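Local coordinates for CysQ, sulfite synthesis pathway protein (Bacteroides thetaiotaomicron VPI-5482, PDB 3B8B) that probably hydrolyses adenosine 3',5'-bisphosphate to AMP and phosphate with the help of magnesium, as a CysQ member of the inositol monophosphatase superfamily, at residues L101-P106 / T244-T249; T121-L126 / G135-P140. One frame throughout, in Å; residues are numbered along the deposited sequence.

Contact 1: L101-P106 / T244-T249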
loop_
_atom_site.group_PDB
_atom_site.type_symbol
_atom_site.label_atom_id
_atom_site.label_comp_id
_atom_site.label_asym_id
_atom_site.label_seq_id
_atom_site.Cartn_x
_atom_site.Cartn_y
_atom_site.Cartn_z
ATOM N N LEU A 101 14.258 7.049 -3.205
ATOM C CA LEU A 101 14.376 5.611 -3.018
ATOM C C LEU A 101 13.029 4.933 -3.157
ATOM O O LEU A 101 11.982 5.554 -2.946
ATOM C CB LEU A 101 14.984 5.276 -1.651
ATOM C CG LEU A 101 14.089 5.491 -0.420
ATOM C CD1 LEU A 101 14.640 4.729 0.808
ATOM C CD2 LEU A 101 13.962 6.970 -0.115
ATOM N N TRP A 102 13.072 3.648 -3.497
ATOM C CA TRP A 102 11.895 2.804 -3.452
ATOM C C TRP A 102 11.763 2.250 -2.036
ATOM O O TRP A 102 12.747 1.828 -1.431
ATOM C CB TRP A 102 12.023 1.626 -4.406
ATOM C CG TRP A 102 12.130 2.014 -5.845
ATOM C CD1 TRP A 102 13.256 2.016 -6.629
ATOM C CD2 TRP A 102 11.052 2.432 -6.695
ATOM N NE1 TRP A 102 12.939 2.421 -7.906
ATOM C CE2 TRP A 102 11.603 2.699 -7.976
ATOM C CE3 TRP A 102 9.671 2.608 -6.504
ATOM C CZ2 TRP A 102 10.811 3.110 -9.058
ATOM C CZ3 TRP A 102 8.894 3.055 -7.580
ATOM C CH2 TRP A 102 9.461 3.281 -8.831
ATOM N N ILE A 103 10.538 2.248 -1.521
ATOM C CA ILE A 103 10.219 1.617 -0.240
ATOM C C ILE A 103 9.126 0.586 -0.512
ATOM O O ILE A 103 8.016 0.930 -0.985
ATOM C CB ILE A 103 9.788 2.624 0.839
ATOM C CG1 ILE A 103 10.857 3.703 1.009
ATOM C CG2 ILE A 103 9.574 1.884 2.186
ATOM C CD1 ILE A 103 10.620 4.665 2.180
ATOM N N VAL A 104 9.464 -0.674 -0.233
ATOM C CA VAL A 104 8.693 -1.828 -0.729
ATOM C C VAL A 104 8.343 -2.839 0.352
ATOM O O VAL A 104 9.193 -3.187 1.164
ATOM C CB VAL A 104 9.530 -2.558 -1.798
ATOM C CG1 VAL A 104 8.857 -3.872 -2.239
ATOM C CG2 VAL A 104 9.779 -1.621 -3.008
ATOM N N ASP A 105 7.094 -3.290 0.366
ATOM C CA ASP A 105 6.741 -4.520 1.073
ATOM C C ASP A 105 6.164 -5.477 0.047
ATOM O O ASP A 105 5.062 -5.264 -0.443
ATOM C CB ASP A 105 5.771 -4.323 2.227
ATOM C CG ASP A 105 5.588 -5.603 3.054
ATOM O OD1 ASP A 105 6.095 -6.673 2.653
ATOM O OD2 ASP A 105 4.950 -5.518 4.150
ATOM N N PRO A 106 6.924 -6.510 -0.290
ATOM C CA PRO A 106 6.453 -7.437 -1.339
ATOM C C PRO A 106 5.163 -8.170 -0.995
ATOM O O PRO A 106 4.427 -8.575 -1.898
ATOM C CB PRO A 106 7.621 -8.436 -1.479
ATOM C CG PRO A 106 8.806 -7.698 -0.936
ATOM C CD PRO A 106 8.260 -6.883 0.197
ATOM N N THR A 244 3.359 0.177 12.854
ATOM C CA THR A 244 3.434 -0.317 11.465
ATOM C C THR A 244 4.784 0.139 10.937
ATOM O O THR A 244 5.426 0.957 11.553
ATOM C CB THR A 244 2.317 0.259 10.587
ATOM O OG1 THR A 244 2.463 1.684 10.465
ATOM C CG2 THR A 244 0.919 -0.102 11.100
HETATM N N MSE A 245 5.219 -0.436 9.814
HETATM C CA MSE A 245 6.483 -0.116 9.199
HETATM C C MSE A 245 6.268 0.790 7.975
HETATM O O MSE A 245 5.238 0.711 7.294
HETATM C CB MSE A 245 7.227 -1.393 8.751
HETATM C CG MSE A 245 7.486 -2.387 9.855
HETATM SE SE MSE A 245 8.681 -1.639 11.199
HETATM C CE MSE A 245 10.304 -1.738 10.281
ATOM N N GLU A 246 7.265 1.616 7.689
ATOM C CA GLU A 246 7.202 2.550 6.553
ATOM C C GLU A 246 6.740 1.912 5.250
ATOM O O GLU A 246 5.964 2.489 4.508
ATOM C CB GLU A 246 8.538 3.207 6.295
ATOM C CG GLU A 246 8.952 4.267 7.327
ATOM C CD GLU A 246 10.195 5.019 6.913
ATOM O OE1 GLU A 246 10.547 5.005 5.697
ATOM O OE2 GLU A 246 10.814 5.670 7.777
ATOM N N TRP A 247 7.256 0.724 4.975
ATOM C CA TRP A 247 6.936 0.023 3.730
ATOM C C TRP A 247 5.487 -0.423 3.622
ATOM O O TRP A 247 5.018 -0.729 2.530
ATOM C CB TRP A 247 7.892 -1.155 3.481
ATOM C CG TRP A 247 8.219 -2.017 4.609
ATOM C CD1 TRP A 247 7.372 -2.831 5.342
ATOM C CD2 TRP A 247 9.514 -2.192 5.159
ATOM N NE1 TRP A 247 8.101 -3.483 6.322
ATOM C CE2 TRP A 247 9.410 -3.114 6.218
ATOM C CE3 TRP A 247 10.767 -1.667 4.844
ATOM C CZ2 TRP A 247 10.515 -3.502 6.972
ATOM C CZ3 TRP A 247 11.862 -2.052 5.598
ATOM C CH2 TRP A 247 11.722 -2.953 6.650
ATOM N N ASP A 248 4.746 -0.464 4.739
ATOM C CA ASP A 248 3.341 -0.791 4.654
ATOM C C ASP A 248 2.408 0.393 4.463
ATOM O O ASP A 248 1.230 0.203 4.197
ATOM C CB ASP A 248 2.964 -1.669 5.810
ATOM C CG ASP A 248 3.686 -2.994 5.719
ATOM O OD1 ASP A 248 3.834 -3.510 4.556
ATOM O OD2 ASP A 248 4.170 -3.479 6.731
ATOM N N THR A 249 2.939 1.602 4.641
ATOM C CA THR A 249 2.143 2.790 4.424
ATOM C C THR A 249 2.542 3.641 3.214
ATOM O O THR A 249 1.711 4.384 2.696
ATOM C CB THR A 249 2.123 3.715 5.663
ATOM O OG1 THR A 249 3.425 4.174 5.985
ATOM C CG2 THR A 249 1.491 2.978 6.894
HETATM O O HOH W 1 5.262 0.946 0.260
#
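Trp247, in the first turn of helix 246-258, packs against Ile103, Val104 and Asp105 of strand 100-108, and its side chain can be followed outward atom by atom. CB lies 3.3 Å from the carbonyl O of Val104 and 3.7 Å from CG2 of Ile103; the side chains of Ile103 and Trp247 cross at about a right angle. The first torsion, chi1 44°, sets CG between the backbone N and the carbonyl carbon and brings CG and CD1 beside Val104 O and Asp105 CB. CG is still 3.8 Å from Val104 O, CD1 comes within 3.8 Å of Asp105 CB, and CD2 remains 4.1 Å from Val104 O; both partners approach the ring obliquely. The Asp105 carboxylate plane stands 71° from the indole plane, so the two groups do not stack. Over one indole face sits Met245 CB, a selenomethionine carbon, while Asp248 OD1 lies at the ring edge, in plane; Glu85 also touches the side chain.

In the inositol monophosphatase fold, the acidic part of strand 100-108 and the N-terminal end of a helix here converge on the predicted magnesium site. Asp105 and Asp248 are both predicted ligands, as are Glu85 and Asp108; the carboxylate planes of Asp105 and Asp248 are 41° apart. Asp105 OD1 is held by the backbone N of Leu107, which limits rotation of that carboxylate. Such a gathering of acids would be expected to favour cation binding.

Between the two backbones, a water donates to Ile103 O at 3.0 Å and to Trp247 O at 2.8 Å, bridging strand and helix where no clear direct hydrogen bond joins them. At the Glu246 end, Ile103 CD1 approaches Glu246 OE1 to 3.5 Å; that oxygen accepts from the backbone N of Asn275, while OE2 forms a salt bridge with Lys276.

Contact 2: T121-L126 / G135-P140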
loop_
_atom_site.group_PDB
_atom_site.type_symbol
_atom_site.label_atom_id
_atom_site.label_comp_id
_atom_site.label_asym_id
_atom_site.label_seq_id
_atom_site.Cartn_x
_atom_site.Cartn_y
_atom_site.Cartn_z
ATOM N N THR A 121 -1.459 -7.720 0.212
ATOM C CA THR A 121 -1.129 -6.769 -0.837
ATOM C C THR A 121 0.378 -6.745 -1.125
ATOM O O THR A 121 1.210 -7.108 -0.282
ATOM C CB THR A 121 -1.502 -5.327 -0.416
ATOM O OG1 THR A 121 -0.790 -4.997 0.791
ATOM C CG2 THR A 121 -3.023 -5.161 -0.185
ATOM N N VAL A 122 0.694 -6.290 -2.327
ATOM C CA VAL A 122 2.045 -5.887 -2.714
ATOM C C VAL A 122 2.080 -4.358 -2.655
ATOM O O VAL A 122 1.136 -3.703 -3.138
ATOM C CB VAL A 122 2.369 -6.353 -4.148
ATOM C CG1 VAL A 122 3.825 -6.015 -4.509
ATOM C CG2 VAL A 122 2.109 -7.872 -4.330
ATOM N N ASN A 123 3.146 -3.793 -2.072
ATOM C CA ASN A 123 3.250 -2.347 -1.825
ATOM C C ASN A 123 4.585 -1.806 -2.343
ATOM O O ASN A 123 5.646 -2.259 -1.895
ATOM C CB ASN A 123 3.121 -1.997 -0.336
ATOM C CG ASN A 123 1.801 -2.451 0.236
ATOM O OD1 ASN A 123 0.877 -1.667 0.330
ATOM N ND2 ASN A 123 1.707 -3.755 0.559
ATOM N N ILE A 124 4.520 -0.886 -3.304
ATOM C CA ILE A 124 5.725 -0.232 -3.886
ATOM C C ILE A 124 5.525 1.288 -3.921
ATOM O O ILE A 124 4.557 1.769 -4.502
ATOM C CB ILE A 124 6.035 -0.758 -5.287
ATOM C CG1 ILE A 124 6.331 -2.267 -5.248
ATOM C CG2 ILE A 124 7.261 -0.000 -5.876
ATOM C CD1 ILE A 124 6.481 -2.863 -6.665
ATOM N N ALA A 125 6.412 2.026 -3.250
ATOM C CA ALA A 125 6.394 3.472 -3.246
ATOM C C ALA A 125 7.731 4.024 -3.714
ATOM O O ALA A 125 8.792 3.465 -3.361
ATOM C CB ALA A 125 6.127 4.000 -1.816
ATOM N N LEU A 126 7.663 5.138 -4.427
ATOM C CA LEU A 126 8.841 5.987 -4.657
ATOM C C LEU A 126 8.711 7.141 -3.681
ATOM O O LEU A 126 7.683 7.848 -3.663
ATOM C CB LEU A 126 8.930 6.521 -6.091
ATOM C CG LEU A 126 10.292 7.129 -6.437
ATOM C CD1 LEU A 126 11.385 6.060 -6.426
ATOM C CD2 LEU A 126 10.193 7.851 -7.778
ATOM N N GLY A 135 2.932 5.647 -5.773
ATOM C CA GLY A 135 2.609 4.414 -5.068
ATOM C C GLY A 135 1.824 3.445 -5.928
ATOM O O GLY A 135 1.042 3.846 -6.772
ATOM N N VAL A 136 2.033 2.159 -5.665
ATOM C CA VAL A 136 1.272 1.096 -6.280
ATOM C C VAL A 136 0.941 0.090 -5.200
ATOM O O VAL A 136 1.822 -0.338 -4.450
ATOM C CB VAL A 136 2.071 0.385 -7.419
ATOM C CG1 VAL A 136 1.179 -0.714 -8.054
ATOM C CG2 VAL A 136 2.513 1.397 -8.476
ATOM N N ILE A 137 -0.337 -0.279 -5.129
ATOM C CA ILE A 137 -0.782 -1.401 -4.305
ATOM C C ILE A 137 -1.525 -2.373 -5.191
ATOM O O ILE A 137 -2.438 -1.961 -5.925
ATOM C CB ILE A 137 -1.704 -0.920 -3.178
ATOM C CG1 ILE A 137 -0.894 -0.067 -2.212
ATOM C CG2 ILE A 137 -2.425 -2.086 -2.455
ATOM C CD1 ILE A 137 -1.776 0.635 -1.115
ATOM N N TYR A 138 -1.115 -3.634 -5.146
ATOM C CA TYR A 138 -1.798 -4.690 -5.885
ATOM C C TYR A 138 -2.359 -5.704 -4.907
ATOM O O TYR A 138 -1.664 -6.128 -3.975
ATOM C CB TYR A 138 -0.866 -5.377 -6.887
ATOM C CG TYR A 138 -1.581 -6.362 -7.800
ATOM C CD1 TYR A 138 -2.740 -5.995 -8.506
ATOM C CD2 TYR A 138 -1.094 -7.657 -7.995
ATOM C CE1 TYR A 138 -3.371 -6.898 -9.338
ATOM C CE2 TYR A 138 -1.736 -8.544 -8.814
ATOM C CZ TYR A 138 -2.849 -8.168 -9.494
ATOM O OH TYR A 138 -3.458 -9.070 -10.340
ATOM N N VAL A 139 -3.634 -6.048 -5.100
ATOM C CA VAL A 139 -4.353 -7.006 -4.265
ATOM C C VAL A 139 -4.523 -8.281 -5.110
ATOM O O VAL A 139 -5.444 -8.376 -5.930
ATOM C CB VAL A 139 -5.748 -6.477 -3.850
ATOM C CG1 VAL A 139 -6.342 -7.411 -2.786
ATOM C CG2 VAL A 139 -5.654 -5.026 -3.333
ATOM N N PRO A 140 -3.562 -9.217 -5.004
ATOM C CA PRO A 140 -3.553 -10.305 -5.996
ATOM C C PRO A 140 -4.813 -11.170 -6.076
ATOM O O PRO A 140 -5.238 -11.551 -7.176
ATOM C CB PRO A 140 -2.323 -11.131 -5.598
ATOM C CG PRO A 140 -1.438 -10.189 -4.890
ATOM C CD PRO A 140 -2.379 -9.290 -4.113
#
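Val122 and Tyr138 exchange two backbone hydrogen bonds, Val122 N to Tyr138 O at 2.9 Å and Tyr138 N to Val122 O at 3.0 Å. Two residues along, Ile124 and Val136 repeat the exchange, with Ile124 N to Val136 O at 3.0 Å and Val136 N to Ile124 O at 2.8 Å. Between these hydrogen-bonded pairs lies the non-hydrogen-bonded pair Asn123 and Ile137, where Ile137 CA offers a CA-H...O contact to Val122 O. The carboxamide of Asn123 reaches across here: OD1 rests 3.5 Å from CG1 of Ile137. Beside it the methyls Thr121 CG2 and Ile137 CG2 meet at 3.9 Å.

The strand directions are 169° apart, antiparallel; with only a short link between them, strands 121-128 and 131-139 form a beta hairpin in the middle of the six-stranded mixed sheet. Each face has its own helix. Val122, Ile124, Val136 and Tyr138 pack on helix 20-43, whereas Asn123, Ala125 and Ile137 meet helix 246-258.

Moving outward, the Asn123 amide is fixed at both ends. ND2 donates to Thr121 OG1 at 2.8 Å, with the acceptor 17° out of the amide plane, and OD1 is hydrogen-bonded to Ser224 OG. In Thr121, chi1 59° puts OG1 between the backbone N and carbonyl carbon, toward Asn123 ND2, and CG2 beside the backbone N, toward Ile137; OG1 is also hydrogen-bonded to Ser223 OG and Ser224 OG. The Asn123 side chain is about 4 Å from those of Asp105 and Asp108, predicted magnesium ligands, consistent with a second-shell role. On the helix 20-43 side, the Tyr138 hydroxyl is hydrogen-bonded to Ile160 O.

How the contacts relate
The centres of contact 1 and contact 2 lie about 9 Å apart, and the two share one mixed sheet in which strands 100-108 and 121-128 are antiparallel neighbours. Along the chain the order is 101-106, 121-126, 135-140, 244-249, so contact 1 spans the hairpin of contact 2. They meet directly through probable backbone hydrogen bonds, Ile103 N to Ala125 O at 2.8 Å and Asp105 N to Asn123 O at 2.9 Å. Helix 246-258 begins in contact 1 and continues over one face of the hairpin. The predicted metal site thus sits on a strand of the central sheet, approached by a helix from much later in the sequence.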